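Local coordinates for uncharacterized protein aq_328 (Aquifex aeolicus, PDB 1R4V), which is of unknown function but adopts a histone fold within a single, mainly helical chain, and may take part in protein heterodimerization, at residues G105-L110 against E130-M135; D43-T48 against E152-R157; G66-A71 against P117-N122. One frame throughout, in Å; residues are numbered along the deposited sequence.

Contact 1 (G105-L110 against E130-M135)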
ATOM      1  N   GLY A 105       7.045   0.607   9.632  1.00 25.86           N
ATOM      2  CA  GLY A 105       6.221  -0.515  10.062  1.00 26.47           C
ATOM      3  C   GLY A 105       5.729  -1.393   8.921  1.00 24.85           C
ATOM      4  O   GLY A 105       4.851  -2.215   9.134  1.00 26.65           O
ATOM      5  N   VAL A 106       6.282  -1.239   7.726  1.00 25.41           N
ATOM      6  CA  VAL A 106       5.724  -1.900   6.535  1.00 26.05           C
ATOM      7  C   VAL A 106       5.677  -3.414   6.676  1.00 25.41           C
ATOM      8  O   VAL A 106       4.677  -4.028   6.313  1.00 22.87           O
ATOM      9  CB  VAL A 106       6.420  -1.447   5.234  1.00 27.65           C
ATOM     10  CG1 VAL A 106       5.878  -2.200   4.028  1.00 31.15           C
ATOM     11  CG2 VAL A 106       6.207   0.043   4.999  1.00 29.69           C
ATOM     12  N   ASP A 107       6.710  -4.023   7.253  1.00 25.49           N
ATOM     13  CA  ASP A 107       6.723  -5.473   7.443  1.00 27.15           C
ATOM     14  C   ASP A 107       5.628  -5.951   8.369  1.00 26.68           C
ATOM     15  O   ASP A 107       5.009  -6.979   8.102  1.00 25.34           O
ATOM     16  CB  ASP A 107       8.077  -5.955   7.936  1.00 29.22           C
ATOM     17  CG  ASP A 107       9.151  -5.774   6.892  1.00 34.99           C
ATOM     18  OD1 ASP A 107      10.250  -5.279   7.235  1.00 42.17           O
ATOM     19  OD2 ASP A 107       8.960  -6.083   5.697  1.00 36.04           O
ATOM     20  N   GLU A 108       5.370  -5.197   9.438  1.00 25.81           N
ATOM     21  CA  GLU A 108       4.307  -5.544  10.355  1.00 25.34           C
ATOM     22  C   GLU A 108       2.961  -5.234   9.706  1.00 23.76           C
ATOM     23  O   GLU A 108       1.994  -5.972   9.895  1.00 23.71           O
ATOM     24  CB  GLU A 108       4.454  -4.791  11.688  1.00 26.22           C
ATOM     25  CG  GLU A 108       5.805  -4.968  12.373  1.00 32.69           C
ATOM     26  CD  GLU A 108       6.858  -3.908  12.030  1.00 41.52           C
ATOM     27  OE1 GLU A 108       7.162  -3.675  10.829  1.00 43.83           O
ATOM     28  OE2 GLU A 108       7.408  -3.305  12.987  1.00 47.46           O
ATOM     29  N   LEU A 109       2.884  -4.151   8.944  1.00 23.02           N
ATOM     30  CA  LEU A 109       1.611  -3.747   8.362  1.00 24.13           C
ATOM     31  C   LEU A 109       1.189  -4.742   7.272  1.00 24.83           C
ATOM     32  O   LEU A 109       0.001  -5.029   7.075  1.00 24.67           O
ATOM     33  CB  LEU A 109       1.722  -2.332   7.809  1.00 23.88           C
ATOM     34  CG  LEU A 109       1.961  -1.231   8.850  1.00 25.87           C
ATOM     35  CD1 LEU A 109       2.309   0.036   8.084  1.00 26.57           C
ATOM     36  CD2 LEU A 109       0.755  -1.087   9.752  1.00 24.57           C
ATOM     37  N   LEU A 110       2.174  -5.289   6.574  1.00 24.85           N
ATOM     38  CA  LEU A 110       1.923  -6.300   5.546  1.00 26.17           C
ATOM     39  C   LEU A 110       1.236  -7.517   6.172  1.00 26.43           C
ATOM     40  O   LEU A 110       0.235  -8.005   5.658  1.00 25.79           O
ATOM     41  CB  LEU A 110       3.231  -6.728   4.881  1.00 26.51           C
ATOM     42  CG  LEU A 110       3.225  -7.031   3.379  1.00 31.08           C
ATOM     43  CD1 LEU A 110       4.304  -8.040   3.120  1.00 28.94           C
ATOM     44  CD2 LEU A 110       1.876  -7.467   2.770  1.00 31.14           C
ATOM     45  N   GLU A 130       8.965  -8.993  -2.951  1.00 23.58           N
ATOM     46  CA  GLU A 130       8.814  -7.565  -3.264  1.00 23.81           C
ATOM     47  C   GLU A 130       7.598  -6.908  -2.640  1.00 21.19           C
ATOM     48  O   GLU A 130       7.405  -5.721  -2.853  1.00 19.20           O
ATOM     49  CB  GLU A 130       8.700  -7.339  -4.784  1.00 25.30           C
ATOM     50  CG  GLU A 130      10.015  -7.448  -5.535  1.00 32.63           C
ATOM     51  CD  GLU A 130      11.072  -6.471  -5.026  1.00 42.78           C
ATOM     52  OE1 GLU A 130      10.784  -5.248  -4.936  1.00 43.45           O
ATOM     53  OE2 GLU A 130      12.199  -6.941  -4.711  1.00 48.95           O
ATOM     54  N   TYR A 131       6.761  -7.649  -1.929  1.00 19.76           N
ATOM     55  CA  TYR A 131       5.524  -7.102  -1.397  1.00 19.67           C
ATOM     56  C   TYR A 131       5.772  -5.942  -0.454  1.00 20.97           C
ATOM     57  O   TYR A 131       4.951  -5.031  -0.362  1.00 18.66           O
ATOM     58  CB  TYR A 131       4.735  -8.179  -0.658  1.00 18.99           C
ATOM     59  CG  TYR A 131       3.860  -9.082  -1.468  1.00 20.74           C
ATOM     60  CD1 TYR A 131       3.895  -9.118  -2.874  1.00 19.31           C
ATOM     61  CD2 TYR A 131       2.959  -9.913  -0.817  1.00 22.61           C
ATOM     62  CE1 TYR A 131       3.066  -9.982  -3.599  1.00 18.01           C
ATOM     63  CE2 TYR A 131       2.110 -10.759  -1.531  1.00 22.92           C
ATOM     64  CZ  TYR A 131       2.160 -10.784  -2.910  1.00 22.71           C
ATOM     65  OH  TYR A 131       1.315 -11.648  -3.542  1.00 21.65           O
ATOM     66  N   ARG A 132       6.871  -5.971   0.294  1.00 20.66           N
ATOM     67  CA  ARG A 132       7.145  -4.845   1.189  1.00 23.51           C
ATOM     68  C   ARG A 132       7.410  -3.543   0.429  1.00 21.97           C
ATOM     69  O   ARG A 132       6.983  -2.471   0.848  1.00 22.02           O
ATOM     70  CB  ARG A 132       8.269  -5.194   2.173  1.00 24.96           C
ATOM     71  CG  ARG A 132       9.652  -5.384   1.554  1.00 27.57           C
ATOM     72  CD  ARG A 132      10.711  -5.783   2.597  1.00 31.24           C
ATOM     73  NE  ARG A 132      10.568  -4.929   3.773  1.00 37.14           N
ATOM     74  CZ  ARG A 132      10.968  -3.664   3.830  1.00 40.29           C
ATOM     75  NH1 ARG A 132      10.766  -2.991   4.953  1.00 39.01           N
ATOM     76  NH2 ARG A 132      11.572  -3.066   2.801  1.00 43.33           N
ATOM     77  N   ASN A 133       8.093  -3.629  -0.710  1.00 21.67           N
ATOM     78  CA  ASN A 133       8.356  -2.463  -1.544  1.00 21.90           C
ATOM     79  C   ASN A 133       7.082  -1.968  -2.208  1.00 19.89           C
ATOM     80  O   ASN A 133       6.862  -0.779  -2.282  1.00 17.52           O
ATOM     81  CB  ASN A 133       9.445  -2.751  -2.560  1.00 22.24           C
ATOM     82  CG  ASN A 133      10.762  -3.036  -1.867  1.00 28.99           C
ATOM     83  OD1 ASN A 133      11.095  -2.403  -0.855  1.00 31.17           O
ATOM     84  ND2 ASN A 133      11.489  -4.020  -2.376  1.00 29.01           N
ATOM     85  N   ILE A 134       6.243  -2.879  -2.669  1.00 19.62           N
ATOM     86  CA  ILE A 134       4.971  -2.486  -3.290  1.00 19.62           C
ATOM     87  C   ILE A 134       4.082  -1.776  -2.280  1.00 20.05           C
ATOM     88  O   ILE A 134       3.510  -0.721  -2.581  1.00 19.79           O
ATOM     89  CB  ILE A 134       4.281  -3.712  -3.877  1.00 19.13           C
ATOM     90  CG1 ILE A 134       5.131  -4.258  -5.030  1.00 20.23           C
ATOM     91  CG2 ILE A 134       2.880  -3.354  -4.353  1.00 20.65           C
ATOM     92  CD1 ILE A 134       4.683  -5.605  -5.565  1.00 22.95           C
HETATM   93  N   MSE A 135       3.961  -2.349  -1.085  1.00 20.75           N
HETATM   94  CA  MSE A 135       3.123  -1.768  -0.054  1.00 25.66           C
HETATM   95  C   MSE A 135       3.671  -0.439   0.419  1.00 21.76           C
HETATM   96  O   MSE A 135       2.916   0.485   0.653  1.00 21.26           O
HETATM   97  CB  MSE A 135       2.953  -2.694   1.143  1.00 25.01           C
HETATM   98  CG  MSE A 135       1.552  -2.434   1.745  1.00 32.95           C
HETATM   99 SE   MSE A 135       1.527  -3.194   3.465  1.00 46.43          SE
HETATM  100  CE  MSE A 135       0.108  -2.097   4.419  1.00 35.73           C
TER
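Met-135 and Leu-110 meet where the first turns of helix 131-149 and helix 106-113 cross in the mainly helical histone fold of this protein. The two short axes pass 9.6 Å apart at 97°, a spacing that leaves room for a long apolar side chain between them. Met-135, a selenomethionine here, plays that part: extended beyond CG, it brings SE to 3.8 Å from Leu-110 CA, and its terminal CE to 3.8 Å from Leu-109 CB. Val-106 presses in from the start of the same helix as these leucines. Its CG1, turned opposite the backbone N (chi1 177°), rests 3.4 Å from the carbonyl O of Arg-132; a compact branched residue suits so close an approach to backbone. Leu-110 crosses Tyr-131 at about a right angle, and its CD1 meets the tyrosine stem at CB, 3.8 Å away.

At the more exposed border the chemistry becomes ionic. Arg-132 grips Asp-107 side-on. Its NE reaches OD2 of Asp-107 at 2.8 Å, nearly within the guanidinium plane and on the syn side of the carboxylate. The second bond, from Arg-132 NH1 to Asp-107 OD1, is longer at 3.3 Å and arrives from above the carboxylate plane, as the two flat groups are turned 50° apart.

A second shell positions these groups. Gly-105, with a positive phi that leaves no room for a CB beside the carbonyl before it, begins helix 106-113, its N bonded to Asp-103. Phe-60 meets the Tyr-131 ring edge-to-face, and Leu-53 of helix 46-62 touches both Leu-109 and Met-135. Phe-97 of helix 88-98 backs Val-106, whose CG1 lies 4.1 Å from Met-135 CB.

Contact 2 (D43-T48 against E152-R157); sequences DLTDET and ERKPSR. With ZN (zinc ion), chain E.
A capping box formed by Thr-45 and Thr-48 starts helix 46-62, and its second threonine also faces the loop that leads into helix 157-168. The box is reciprocal: Thr-48 N donates to Thr-45 OG1 at 3.2 Å, and Thr-45 N to Thr-48 OG1 at 3.0 Å. With chi1 at 53°, Thr-48 turns its hydroxyl back to the box while CG2 lies 3.4 Å from Pro-155 O. The same OG1 donates to a bridging water 2.6 Å away, which in turn donates to Asp-43 O and Pro-155 O, so one hydroxyl serves both the helix start and the loop. A valine in its place would probably leave Thr-45 N without its acceptor and the water without its donor, weakening the link between the segments.

Farther back, Asp-43 N makes a nearly straight bond to Arg-153 O (2.9 Å, 174°). The side chains of Asp-43 and Lys-154 run side by side, pointing the same way; the touch is between the carboxylate and the lysine methylenes, the ammonium being too far for a salt bridge. Ser-156 in turn N-caps helix 157-168 through Ala-159 N. Just past the Thr-45 cap, Asp-46 binds a zinc ion together with Glu-21, its OD1 paired with Arg-25 and its OD2 2.0 Å from the metal.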
ATOM      1  N   ASP A  43      -1.323  13.628  10.482  1.00 23.11           N
ATOM      2  CA  ASP A  43      -1.653  13.129  11.793  1.00 24.54           C
ATOM      3  C   ASP A  43      -2.733  12.053  11.656  1.00 23.99           C
ATOM      4  O   ASP A  43      -3.896  12.343  11.418  1.00 21.28           O
ATOM      5  CB  ASP A  43      -2.100  14.317  12.643  1.00 27.21           C
ATOM      6  CG  ASP A  43      -2.455  13.944  14.079  1.00 35.78           C
ATOM      7  OD1 ASP A  43      -2.313  12.763  14.472  1.00 45.99           O
ATOM      8  OD2 ASP A  43      -2.904  14.785  14.907  1.00 46.88           O
ATOM      9  N   LEU A  44      -2.346  10.790  11.823  1.00 24.84           N
ATOM     10  CA  LEU A  44      -3.261   9.652  11.778  1.00 25.86           C
ATOM     11  C   LEU A  44      -3.752   9.242  13.168  1.00 27.21           C
ATOM     12  O   LEU A  44      -3.077   9.500  14.158  1.00 29.63           O
ATOM     13  CB  LEU A  44      -2.529   8.445  11.174  1.00 25.79           C
ATOM     14  CG  LEU A  44      -1.896   8.529   9.793  1.00 29.15           C
ATOM     15  CD1 LEU A  44      -1.009   7.303   9.520  1.00 30.63           C
ATOM     16  CD2 LEU A  44      -2.991   8.665   8.752  1.00 29.98           C
ATOM     17  N   THR A  45      -4.917   8.600  13.218  1.00 27.80           N
ATOM     18  CA  THR A  45      -5.470   7.922  14.385  1.00 28.26           C
ATOM     19  C   THR A  45      -5.640   6.455  14.034  1.00 28.40           C
ATOM     20  O   THR A  45      -5.537   6.096  12.853  1.00 26.97           O
ATOM     21  CB  THR A  45      -6.851   8.460  14.752  1.00 28.50           C
ATOM     22  OG1 THR A  45      -7.788   8.237  13.684  1.00 30.19           O
ATOM     23  CG2 THR A  45      -6.833   9.970  14.909  1.00 32.78           C
ATOM     24  N   ASP A  46      -5.925   5.613  15.028  1.00 26.62           N
ATOM     25  CA  ASP A  46      -6.199   4.205  14.766  1.00 28.68           C
ATOM     26  C   ASP A  46      -7.301   4.069  13.706  1.00 28.75           C
ATOM     27  O   ASP A  46      -7.152   3.260  12.800  1.00 27.35           O
ATOM     28  CB  ASP A  46      -6.594   3.429  16.026  1.00 28.87           C
ATOM     29  CG  ASP A  46      -5.434   3.210  17.000  1.00 33.69           C
ATOM     30  OD1 ASP A  46      -4.263   3.176  16.578  1.00 36.24           O
ATOM     31  OD2 ASP A  46      -5.582   3.047  18.235  1.00 40.79           O
ATOM     32  N   GLU A  47      -8.383   4.845  13.825  1.00 28.16           N
ATOM     33  CA  GLU A  47      -9.493   4.838  12.875  1.00 27.42           C
ATOM     34  C   GLU A  47      -9.057   5.149  11.442  1.00 26.11           C
ATOM     35  O   GLU A  47      -9.478   4.444  10.502  1.00 26.11           O
ATOM     36  CB  GLU A  47     -10.567   5.855  13.264  1.00 28.07           C
ATOM     37  CG  GLU A  47     -11.757   5.804  12.305  1.00 31.04           C
ATOM     38  CD  GLU A  47     -12.907   6.717  12.675  1.00 33.74           C
ATOM     39  OE1 GLU A  47     -12.694   7.835  13.214  1.00 40.83           O
ATOM     40  OE2 GLU A  47     -14.044   6.281  12.405  1.00 45.23           O
ATOM     41  N   THR A  48      -8.246   6.198  11.260  1.00 23.15           N
ATOM     42  CA  THR A  48      -7.820   6.559   9.911  1.00 24.06           C
ATOM     43  C   THR A  48      -6.692   5.669   9.378  1.00 24.12           C
ATOM     44  O   THR A  48      -6.568   5.524   8.159  1.00 22.05           O
ATOM     45  CB  THR A  48      -7.467   8.059   9.751  1.00 24.00           C
ATOM     46  OG1 THR A  48      -6.505   8.504  10.730  1.00 21.04           O
ATOM     47  CG2 THR A  48      -8.738   8.911   9.926  1.00 24.08           C
ATOM     48  N   GLU A 152      -6.806  18.768   5.358  1.00 23.25           N
ATOM     49  CA  GLU A 152      -6.750  18.565   6.796  1.00 26.14           C
ATOM     50  C   GLU A 152      -5.408  17.906   7.163  1.00 25.25           C
ATOM     51  O   GLU A 152      -5.099  16.837   6.647  1.00 25.68           O
ATOM     52  CB  GLU A 152      -7.903  17.640   7.206  1.00 27.34           C
ATOM     53  CG  GLU A 152      -9.293  18.239   7.031  1.00 31.35           C
ATOM     54  CD  GLU A 152     -10.452  17.247   6.921  1.00 33.86           C
ATOM     55  OE1 GLU A 152     -10.301  16.041   7.222  1.00 31.31           O
ATOM     56  OE2 GLU A 152     -11.555  17.698   6.502  1.00 45.16           O
ATOM     57  N   ARG A 153      -4.599  18.521   8.018  1.00 25.24           N
ATOM     58  CA  ARG A 153      -3.408  17.862   8.552  1.00 26.77           C
ATOM     59  C   ARG A 153      -3.773  16.577   9.307  1.00 25.00           C
ATOM     60  O   ARG A 153      -3.011  15.603   9.283  1.00 24.78           O
ATOM     61  CB  ARG A 153      -2.674  18.815   9.495  1.00 27.77           C
ATOM     62  CG  ARG A 153      -1.446  18.214  10.133  1.00 31.48           C
ATOM     63  CD  ARG A 153      -0.786  19.068  11.198  1.00 37.12           C
ATOM     64  NE  ARG A 153       0.151  18.236  11.960  1.00 42.05           N
ATOM     65  CZ  ARG A 153       1.395  17.941  11.585  1.00 46.99           C
ATOM     66  NH1 ARG A 153       1.909  18.407  10.443  1.00 48.53           N
ATOM     67  NH2 ARG A 153       2.138  17.163  12.370  1.00 48.57           N
ATOM     68  N   LYS A 154      -4.920  16.589   9.987  1.00 24.07           N
ATOM     69  CA  LYS A 154      -5.472  15.434  10.682  1.00 24.21           C
ATOM     70  C   LYS A 154      -6.740  15.003   9.943  1.00 22.61           C
ATOM     71  O   LYS A 154      -7.817  15.477  10.269  1.00 21.02           O
ATOM     72  CB  LYS A 154      -5.784  15.785  12.146  1.00 25.10           C
ATOM     73  CG  LYS A 154      -6.284  14.581  12.941  1.00 25.86           C
ATOM     74  CD  LYS A 154      -6.473  14.906  14.415  1.00 28.94           C
ATOM     75  CE  LYS A 154      -7.173  13.749  15.113  1.00 32.92           C
ATOM     76  NZ  LYS A 154      -7.203  13.960  16.599  1.00 39.51           N
ATOM     77  N   PRO A 155      -6.645  14.132   8.944  1.00 21.67           N
ATOM     78  CA  PRO A 155      -7.828  13.784   8.172  1.00 22.72           C
ATOM     79  C   PRO A 155      -8.955  13.144   8.985  1.00 21.87           C
ATOM     80  O   PRO A 155      -8.723  12.325   9.864  1.00 19.69           O
ATOM     81  CB  PRO A 155      -7.315  12.828   7.092  1.00 23.60           C
ATOM     82  CG  PRO A 155      -5.850  12.687   7.288  1.00 26.34           C
ATOM     83  CD  PRO A 155      -5.420  13.493   8.438  1.00 22.59           C
ATOM     84  N   SER A 156     -10.175  13.549   8.678  1.00 21.30           N
ATOM     85  CA  SER A 156     -11.364  12.924   9.231  1.00 22.17           C
ATOM     86  C   SER A 156     -11.638  11.581   8.573  1.00 21.80           C
ATOM     87  O   SER A 156     -11.044  11.253   7.554  1.00 21.63           O
ATOM     88  CB  SER A 156     -12.550  13.854   8.986  1.00 23.97           C
ATOM     89  OG  SER A 156     -12.824  14.006   7.592  1.00 20.35           O
ATOM     90  N   ARG A 157     -12.566  10.820   9.145  1.00 22.55           N
ATOM     91  CA  ARG A 157     -13.086   9.594   8.529  1.00 22.44           C
ATOM     92  C   ARG A 157     -13.583   9.865   7.105  1.00 21.57           C
ATOM     93  O   ARG A 157     -13.202   9.168   6.170  1.00 20.87           O
ATOM     94  CB  ARG A 157     -14.234   9.040   9.376  1.00 23.55           C
ATOM     95  CG  ARG A 157     -14.717   7.660   9.001  1.00 25.71           C
ATOM     96  CD  ARG A 157     -16.209   7.577   8.772  1.00 29.97           C
ATOM     97  NE  ARG A 157     -16.963   7.829   9.971  1.00 34.51           N
ATOM     98  CZ  ARG A 157     -17.897   8.755  10.200  1.00 33.30           C
ATOM     99  NH1 ARG A 157     -18.342   9.656   9.324  1.00 33.28           N
ATOM    100  NH2 ARG A 157     -18.408   8.744  11.405  1.00 31.53           N
TER
HETATM  101 ZN    ZN E 204      -4.422   2.888  19.838  0.50 33.45          ZN
HETATM  102  O   HOH W   1      -6.461  11.120  11.005  1.00 24.23           O

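Contact 3 (G66-A71 against P117-N122)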
ATOM      1  N   GLY A  66      -5.216  -8.347 -14.882  1.00 17.99           N
ATOM      2  CA  GLY A  66      -4.473  -8.808 -16.053  1.00 19.43           C
ATOM      3  C   GLY A  66      -3.291  -9.712 -15.776  1.00 17.92           C
ATOM      4  O   GLY A  66      -2.723 -10.238 -16.737  1.00 17.11           O
ATOM      5  N   ALA A  67      -2.946  -9.951 -14.511  1.00 17.18           N
ATOM      6  CA  ALA A  67      -1.713 -10.656 -14.182  1.00 18.69           C
ATOM      7  C   ALA A  67      -1.674 -12.136 -14.588  1.00 17.73           C
ATOM      8  O   ALA A  67      -0.658 -12.614 -15.082  1.00 15.90           O
ATOM      9  CB  ALA A  67      -1.332 -10.500 -12.736  1.00 18.85           C
ATOM     10  N   GLU A  68      -2.748 -12.873 -14.379  1.00 19.11           N
ATOM     11  CA  GLU A  68      -2.775 -14.266 -14.821  1.00 20.64           C
ATOM     12  C   GLU A  68      -2.623 -14.393 -16.320  1.00 20.59           C
ATOM     13  O   GLU A  68      -1.900 -15.281 -16.774  1.00 19.51           O
ATOM     14  CB  GLU A  68      -4.043 -14.960 -14.338  1.00 22.48           C
ATOM     15  CG  GLU A  68      -4.048 -15.142 -12.836  1.00 24.28           C
ATOM     16  CD  GLU A  68      -5.297 -15.852 -12.321  1.00 28.09           C
ATOM     17  OE1 GLU A  68      -5.172 -16.814 -11.551  1.00 31.91           O
ATOM     18  OE2 GLU A  68      -6.427 -15.442 -12.663  1.00 40.55           O
ATOM     19  N   GLN A  69      -3.269 -13.515 -17.091  1.00 18.99           N
ATOM     20  CA  GLN A  69      -3.136 -13.556 -18.534  1.00 18.57           C
ATOM     21  C   GLN A  69      -1.725 -13.274 -18.985  1.00 16.86           C
ATOM     22  O   GLN A  69      -1.221 -13.986 -19.863  1.00 16.17           O
ATOM     23  CB  GLN A  69      -4.069 -12.554 -19.210  1.00 19.92           C
ATOM     24  CG  GLN A  69      -3.942 -12.555 -20.687  1.00 19.40           C
ATOM     25  CD  GLN A  69      -4.431 -13.825 -21.311  1.00 22.21           C
ATOM     26  OE1 GLN A  69      -5.602 -13.891 -21.658  1.00 24.28           O
ATOM     27  NE2 GLN A  69      -3.542 -14.805 -21.512  1.00 17.39           N
ATOM     28  N   ARG A  70      -1.096 -12.243 -18.406  1.00 14.49           N
ATOM     29  CA  ARG A  70       0.252 -11.867 -18.790  1.00 15.68           C
ATOM     30  C   ARG A  70       1.171 -13.044 -18.446  1.00 14.26           C
ATOM     31  O   ARG A  70       2.044 -13.382 -19.240  1.00 17.03           O
ATOM     32  CB  ARG A  70       0.694 -10.594 -18.088  1.00 13.34           C
ATOM     33  CG  ARG A  70      -0.140  -9.390 -18.461  1.00 17.74           C
ATOM     34  CD  ARG A  70       0.413  -8.096 -17.857  1.00 18.93           C
ATOM     35  NE  ARG A  70      -0.579  -7.034 -17.985  1.00 17.69           N
ATOM     36  CZ  ARG A  70      -1.354  -6.586 -17.015  1.00 22.81           C
ATOM     37  NH1 ARG A  70      -1.316  -7.053 -15.769  1.00 21.85           N
ATOM     38  NH2 ARG A  70      -2.221  -5.653 -17.334  1.00 25.89           N
ATOM     39  N   ALA A  71       0.984 -13.646 -17.278  1.00 15.52           N
ATOM     40  CA  ALA A  71       1.812 -14.786 -16.862  1.00 16.57           C
ATOM     41  C   ALA A  71       1.665 -15.941 -17.855  1.00 15.02           C
ATOM     42  O   ALA A  71       2.670 -16.491 -18.313  1.00 15.39           O
ATOM     43  CB  ALA A  71       1.468 -15.244 -15.493  1.00 14.98           C
ATOM     44  N   PRO A 117      -4.134 -12.082  -2.818  1.00 25.99           N
ATOM     45  CA  PRO A 117      -4.396 -11.546  -4.149  1.00 26.45           C
ATOM     46  C   PRO A 117      -5.577 -12.276  -4.797  1.00 25.60           C
ATOM     47  O   PRO A 117      -5.769 -13.468  -4.551  1.00 25.59           O
ATOM     48  CB  PRO A 117      -3.080 -11.776  -4.888  1.00 26.65           C
ATOM     49  CG  PRO A 117      -2.401 -12.830  -4.143  1.00 25.82           C
ATOM     50  CD  PRO A 117      -2.825 -12.739  -2.732  1.00 27.47           C
ATOM     51  N   PRO A 118      -6.370 -11.570  -5.586  1.00 25.58           N
ATOM     52  CA  PRO A 118      -7.556 -12.154  -6.217  1.00 25.53           C
ATOM     53  C   PRO A 118      -7.248 -12.967  -7.474  1.00 25.35           C
ATOM     54  O   PRO A 118      -7.741 -12.669  -8.556  1.00 28.49           O
ATOM     55  CB  PRO A 118      -8.398 -10.919  -6.532  1.00 26.60           C
ATOM     56  CG  PRO A 118      -7.382  -9.815  -6.793  1.00 26.39           C
ATOM     57  CD  PRO A 118      -6.212 -10.139  -5.915  1.00 27.02           C
ATOM     58  N   VAL A 119      -6.424 -13.996  -7.343  1.00 25.56           N
ATOM     59  CA  VAL A 119      -5.988 -14.816  -8.470  1.00 24.09           C
ATOM     60  C   VAL A 119      -6.060 -16.242  -7.980  1.00 25.54           C
ATOM     61  O   VAL A 119      -6.048 -16.486  -6.769  1.00 25.80           O
ATOM     62  CB  VAL A 119      -4.552 -14.493  -8.938  1.00 23.48           C
ATOM     63  CG1 VAL A 119      -4.509 -13.111  -9.557  1.00 21.56           C
ATOM     64  CG2 VAL A 119      -3.530 -14.602  -7.810  1.00 27.99           C
ATOM     65  N   GLU A 120      -6.135 -17.177  -8.917  1.00 25.26           N
ATOM     66  CA  GLU A 120      -6.046 -18.604  -8.578  1.00 28.74           C
ATOM     67  C   GLU A 120      -4.611 -19.109  -8.705  1.00 28.71           C
ATOM     68  O   GLU A 120      -4.192 -20.021  -7.993  1.00 28.57           O
ATOM     69  CB  GLU A 120      -7.019 -19.417  -9.442  1.00 30.45           C
ATOM     70  CG  GLU A 120      -8.471 -19.224  -9.012  1.00 39.29           C
ATOM     71  CD  GLU A 120      -8.699 -19.598  -7.548  1.00 50.54           C
ATOM     72  OE1 GLU A 120      -8.143 -20.638  -7.112  1.00 59.51           O
ATOM     73  OE2 GLU A 120      -9.419 -18.865  -6.817  1.00 56.88           O
HETATM   74  N   MSE A 121      -3.827 -18.504  -9.589  1.00 28.82           N
HETATM   75  CA  MSE A 121      -2.453 -18.946  -9.773  1.00 30.30           C
HETATM   76  C   MSE A 121      -1.538 -18.632  -8.607  1.00 26.79           C
HETATM   77  O   MSE A 121      -1.747 -17.685  -7.870  1.00 27.55           O
HETATM   78  CB  MSE A 121      -1.831 -18.294 -11.005  1.00 28.75           C
HETATM   79  CG  MSE A 121      -2.450 -18.715 -12.301  1.00 33.53           C
HETATM   80 SE   MSE A 121      -1.579 -17.802 -13.843  1.00 45.43          SE
HETATM   81  CE  MSE A 121       0.004 -17.574 -13.131  1.00 11.37           C
ATOM     82  N   ASN A 122      -0.489 -19.437  -8.519  1.00 26.11           N
ATOM     83  CA  ASN A 122       0.630 -19.274  -7.615  1.00 25.66           C
ATOM     84  C   ASN A 122       1.255 -17.900  -7.805  1.00 24.01           C
ATOM     85  O   ASN A 122       1.358 -17.447  -8.939  1.00 22.14           O
ATOM     86  CB  ASN A 122       1.696 -20.322  -7.929  1.00 28.23           C
ATOM     87  CG  ASN A 122       2.823 -20.315  -6.912  1.00 33.25           C
ATOM     88  OD1 ASN A 122       2.567 -20.144  -5.720  1.00 37.46           O
ATOM     89  ND2 ASN A 122       4.065 -20.490  -7.369  1.00 39.53           N
TER
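Glu-68 carries the tight part of this contact, reaching from the first turn of helix 67-73 to grip two successive amides of the 117-122 loop. Its OE1 accepts from Glu-120 N at 2.8 Å and from Met-121 N at 2.9 Å. The first donor comes from above the carboxylate plane in a rather bent bond (138°); the second arrives nearly end-on to the C-O bond and is straighter (158°). Two N-H groups on one oxygen would probably steady its negative charge, and a glutamate, extended beyond CG, has the length to reach them.

Apolar atoms flank this grip. Val-119 CB lies 3.5 Å from Glu-68 OE1, while Met-121, a selenomethionine, runs antiparallel alongside the glutamate chain, its SE 3.8 Å from Glu-68 CG. A bend at its last torsion (chi3 28°) carries CE to Ala-71 CB, 3.6 Å away, where the small alanine leaves room for the methyl.

The outer side is much looser. Glu-120 gives its amide to the contact, but its carboxylate leads away from the helix, and Pro-118, at the centre of an inverse gamma turn, is exposed.

The glutamate thus ties the start of helix 67-73 to the loop just ahead of strand 122-123. Inward, Val-119 and Met-121 both rest on Ile-79, as does Ala-67, and Val-119 also meets Phe-64. Asn-122 then bonds to Ile-79 through the backbone, where strand 122-123 pairs in parallel with strand 78-79 beside helix 67-73.

Overall arrangement
Contact 1 is the most central of the three, its middle about 8 Å from the centre of the chain, and it joins two helices through apolar chains with a salt bridge at the border. Contacts 2 and 3 lie about 17 and 19 Å out, on opposite sides of that centre. Each sets a helix start against a loop, and polar bonds to backbone do more of the work: a direct backbone bond and a water held by a threonine hydroxyl in contact 2, one carboxylate oxygen in contact 3. Helix 46-62 begins in contact 2 and backs contact 1. Contacts 1 and 3 touch through Tyr-131 and Pro-117, and both lie within the span closed by contact 2.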